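Side-chain contacts in putative L-alanine-DL-glutamate epimerase (Burkholderia xenovorans, PDB 3GO2), which probably acts as a magnesium-dependent racemase or epimerase of the mandelate racemase/muconate lactonizing enzyme family: residues G89-E92 with N93-D97; G82-S85 with E86-A90. All coordinates share one frame; numbering follows the deposited sequence.

Interaction 1: residues G89-E92 with N93-D97; sequences GAIE and NALLD
L95 N donates to I91 O at 2.9 Å with an N-H...O angle of 161°, the straightest of four i to i+4 backbone bonds that hold G89-L96 in continuous alpha-helix. The others run from N93 to G89, A94 to A90 and L96 to E92; A94 N also makes a weak bond to I91 O.

Apolar contact follows the same spacing. I91 and L95 lie side by side and point the same way, I91 CG2 meeting L95 CD1 at 4.1 Å. A chi1 of -64° sets I91 CG1 beside the backbone N, which turns CG2 anti to that N, where it meets L95. One residue on, the aliphatic part of E92 runs alongside L96, with E92 CG 4.2 Å from L96 CD1.

The polar ends serve other partners. The E92 carboxylate accepts a hydrogen bond from Q300 NE2, while the N93 amide is held at both ends: OD1 by V298 N and ND2 by T293 O. These two bonds should fix which way round the amide lies. I91 and L95 thus pack on helix 65-76, while the buried ends of E92 and N93 tie the helix to residues 293-300 of the C-terminal barrel domain.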
loop_
_atom_site.group_PDB
_atom_site.type_symbol
_atom_site.label_atom_id
_atom_site.label_comp_id
_atom_site.label_asym_id
_atom_site.label_seq_id
_atom_site.Cartn_x
_atom_site.Cartn_y
_atom_site.Cartn_z
ATOM N N GLY A 89 6.108 -21.244 27.956
ATOM C CA GLY A 89 4.946 -22.057 27.548
ATOM C C GLY A 89 4.819 -23.331 28.339
ATOM O O GLY A 89 3.726 -23.754 28.722
ATOM N N ALA A 90 5.954 -23.979 28.580
ATOM C CA ALA A 90 5.966 -25.223 29.357
ATOM C C ALA A 90 5.504 -24.991 30.798
ATOM O O ALA A 90 4.742 -25.804 31.401
ATOM C CB ALA A 90 7.367 -25.827 29.339
ATOM N N ILE A 91 5.963 -23.887 31.379
ATOM C CA ILE A 91 5.523 -23.546 32.730
ATOM C C ILE A 91 4.031 -23.208 32.739
ATOM O O ILE A 91 3.312 -23.638 33.624
ATOM C CB ILE A 91 6.362 -22.439 33.343
ATOM C CG1 ILE A 91 7.802 -22.932 33.515
ATOM C CG2 ILE A 91 5.743 -21.959 34.678
ATOM C CD1 ILE A 91 8.787 -21.817 34.015
ATOM N N GLU A 92 3.575 -22.445 31.750
ATOM C CA GLU A 92 2.162 -22.131 31.608
ATOM C C GLU A 92 1.324 -23.385 31.591
ATOM O O GLU A 92 0.289 -23.464 32.248
ATOM C CB GLU A 92 1.918 -21.299 30.338
ATOM C CG GLU A 92 0.425 -21.049 30.095
ATOM C CD GLU A 92 0.175 -19.961 29.098
ATOM O OE1 GLU A 92 -0.260 -20.271 27.967
ATOM O OE2 GLU A 92 0.398 -18.801 29.471
ATOM N N ASN A 93 1.762 -24.375 30.829
ATOM C CA ASN A 93 0.988 -25.570 30.693
ATOM C C ASN A 93 0.941 -26.382 31.991
ATOM O O ASN A 93 -0.061 -27.007 32.269
ATOM C CB ASN A 93 1.446 -26.388 29.499
ATOM C CG ASN A 93 0.994 -25.791 28.210
ATOM O OD1 ASN A 93 -0.012 -25.060 28.178
ATOM N ND2 ASN A 93 1.686 -26.131 27.120
ATOM N N ALA A 94 1.986 -26.307 32.810
ATOM C CA ALA A 94 1.974 -26.982 34.114
ATOM C C ALA A 94 1.086 -26.217 35.088
ATOM O O ALA A 94 0.366 -26.824 35.872
ATOM C CB ALA A 94 3.413 -27.133 34.671
ATOM N N LEU A 95 1.105 -24.883 34.991
ATOM C CA LEU A 95 0.214 -24.032 35.808
ATOM C C LEU A 95 -1.246 -24.349 35.486
ATOM O O LEU A 95 -2.085 -24.465 36.389
ATOM C CB LEU A 95 0.520 -22.556 35.587
ATOM C CG LEU A 95 1.715 -21.937 36.296
ATOM C CD1 LEU A 95 2.079 -20.566 35.737
ATOM C CD2 LEU A 95 1.396 -21.811 37.783
ATOM N N LEU A 96 -1.571 -24.485 34.205
ATOM C CA LEU A 96 -2.961 -24.762 33.836
ATOM C C LEU A 96 -3.414 -26.106 34.390
ATOM O O LEU A 96 -4.514 -26.223 34.939
ATOM C CB LEU A 96 -3.140 -24.729 32.323
ATOM C CG LEU A 96 -3.041 -23.358 31.664
ATOM C CD1 LEU A 96 -2.907 -23.560 30.146
ATOM C CD2 LEU A 96 -4.256 -22.459 32.022
ATOM N N ASP A 97 -2.567 -27.123 34.257
ATOM C CA ASP A 97 -2.893 -28.443 34.791
ATOM C C ASP A 97 -3.193 -28.350 36.304
ATOM O O ASP A 97 -4.179 -28.924 36.829
ATOM C CB ASP A 97 -1.735 -29.402 34.561
ATOM C CG ASP A 97 -2.113 -30.849 34.790
ATOM O OD1 ASP A 97 -3.266 -31.234 34.480
ATOM O OD2 ASP A 97 -1.235 -31.612 35.274
#

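Interaction 2: residues G82-S85 with E86-A90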
loop_
_atom_site.group_PDB
_atom_site.type_symbol
_atom_site.label_atom_id
_atom_site.label_comp_id
_atom_site.label_asym_id
_atom_site.label_seq_id
_atom_site.Cartn_x
_atom_site.Cartn_y
_atom_site.Cartn_z
ATOM N N GLY A 82 11.394 -18.105 20.577
ATOM C CA GLY A 82 12.281 -19.262 20.591
ATOM C C GLY A 82 12.307 -20.014 21.910
ATOM O O GLY A 82 11.280 -20.293 22.516
ATOM N N VAL A 83 13.501 -20.356 22.349
ATOM C CA VAL A 83 13.647 -21.246 23.504
ATOM C C VAL A 83 13.204 -20.590 24.812
ATOM O O VAL A 83 12.675 -21.266 25.673
ATOM C CB VAL A 83 15.055 -21.857 23.608
ATOM C CG1 VAL A 83 15.336 -22.827 22.456
ATOM C CG2 VAL A 83 16.069 -20.846 23.649
ATOM N N VAL A 84 13.367 -19.273 24.949
ATOM C CA VAL A 84 12.855 -18.562 26.103
ATOM C C VAL A 84 11.332 -18.716 26.147
ATOM O O VAL A 84 10.762 -19.065 27.172
ATOM C CB VAL A 84 13.215 -17.074 26.060
ATOM C CG1 VAL A 84 12.270 -16.220 26.955
ATOM C CG2 VAL A 84 14.683 -16.883 26.414
ATOM N N SER A 85 10.680 -18.453 25.018
ATOM C CA SER A 85 9.233 -18.553 24.989
ATOM C C SER A 85 8.752 -20.008 25.166
ATOM O O SER A 85 7.687 -20.238 25.772
ATOM C CB SER A 85 8.656 -17.921 23.724
ATOM O OG SER A 85 8.754 -16.508 23.802
ATOM N N GLU A 86 9.531 -20.982 24.691
ATOM C CA GLU A 86 9.197 -22.393 24.941
ATOM C C GLU A 86 9.245 -22.707 26.435
ATOM O O GLU A 86 8.403 -23.441 26.949
ATOM C CB GLU A 86 10.135 -23.350 24.220
ATOM C CG GLU A 86 10.004 -23.349 22.725
ATOM C CD GLU A 86 10.908 -24.337 22.078
ATOM O OE1 GLU A 86 10.924 -25.524 22.504
ATOM O OE2 GLU A 86 11.648 -23.949 21.116
ATOM N N GLY A 87 10.194 -22.128 27.162
ATOM C CA GLY A 87 10.250 -22.384 28.597
ATOM C C GLY A 87 9.043 -21.806 29.302
ATOM O O GLY A 87 8.453 -22.435 30.189
ATOM N N ILE A 88 8.667 -20.590 28.901
ATOM C CA ILE A 88 7.508 -19.921 29.468
ATOM C C ILE A 88 6.226 -20.743 29.188
ATOM O O ILE A 88 5.395 -20.938 30.080
ATOM C CB ILE A 88 7.398 -18.493 28.894
ATOM C CG1 ILE A 88 8.554 -17.645 29.430
ATOM C CG2 ILE A 88 6.044 -17.875 29.254
ATOM C CD1 ILE A 88 8.626 -16.248 28.797
ATOM N N GLY A 89 6.108 -21.244 27.956
ATOM C CA GLY A 89 4.946 -22.057 27.548
ATOM C C GLY A 89 4.819 -23.331 28.339
ATOM O O GLY A 89 3.726 -23.754 28.722
ATOM N N ALA A 90 5.954 -23.979 28.580
ATOM C CA ALA A 90 5.966 -25.223 29.357
ATOM C C ALA A 90 5.504 -24.991 30.798
ATOM O O ALA A 90 4.742 -25.804 31.401
ATOM C CB ALA A 90 7.367 -25.827 29.339
#
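G82 O accepts one of the two shortest bonds of this contact, from E86 N at 2.9 Å, with an N-H...O angle of 153° and the donor in the carbonyl plane. The E86 side chain folds back over the same carbonyl, its CG lying 3.3 Å from G82 O. A chi1 of -68° accounts for this by setting CG beside the E86 backbone N; the chain then runs on extended, across V83. V83 CG1 and E86 OE2 approach to 4.1 Å, a packing contact; OE2 is hydrogen-bonded to S43 OG.

Three further i to i+4 backbone bonds, G87 to V83, I88 to V84 and G89 to S85, continue the early turns of the helix. G82 itself has a positive phi of 52°, which favours glycine. S85 OG accepts a hydrogen bond from G81 N, four residues earlier in the chain.

The apolar pair is V84 and I88, side by side and pointing alike, with V84 CG1 4.1 Å from I88 CD1. I88 CG1 also rests against the helix backbone, 3.5 Å from V84 O.

Around this early part of helix 82-103, V84 and I88 pack on T76 of helix 65-76, and I88 reaches F69 and A72 as well. V83 and E86 touch V46 of helix 46-57. V83 and V84 also meet V83 of a second subunit, and E86 packs on its A79, so these turns join the helices of the N-terminal domain to the subunit interface.

Interactions 1 and 2 are consecutive parts of helix 82-103, their centres 11 Å apart, and they share G89 and A90. G89 shows the continuity: its N closes the last cross-segment bond of interaction 2, and its O accepts the first of interaction 1. Both place a pair of apolar side chains four residues apart against helix 65-76. Their surroundings differ. Interaction 2 touches another subunit and approaches a bound magnesium ion: between nearest atoms, G82 is about 6 Å from the ion, 6 Å from E276 and 8 Å from Y249, a magnesium ligand. Interaction 1 lies further along the helix, G89 about 14 Å from a magnesium ion, and no other subunit touches it.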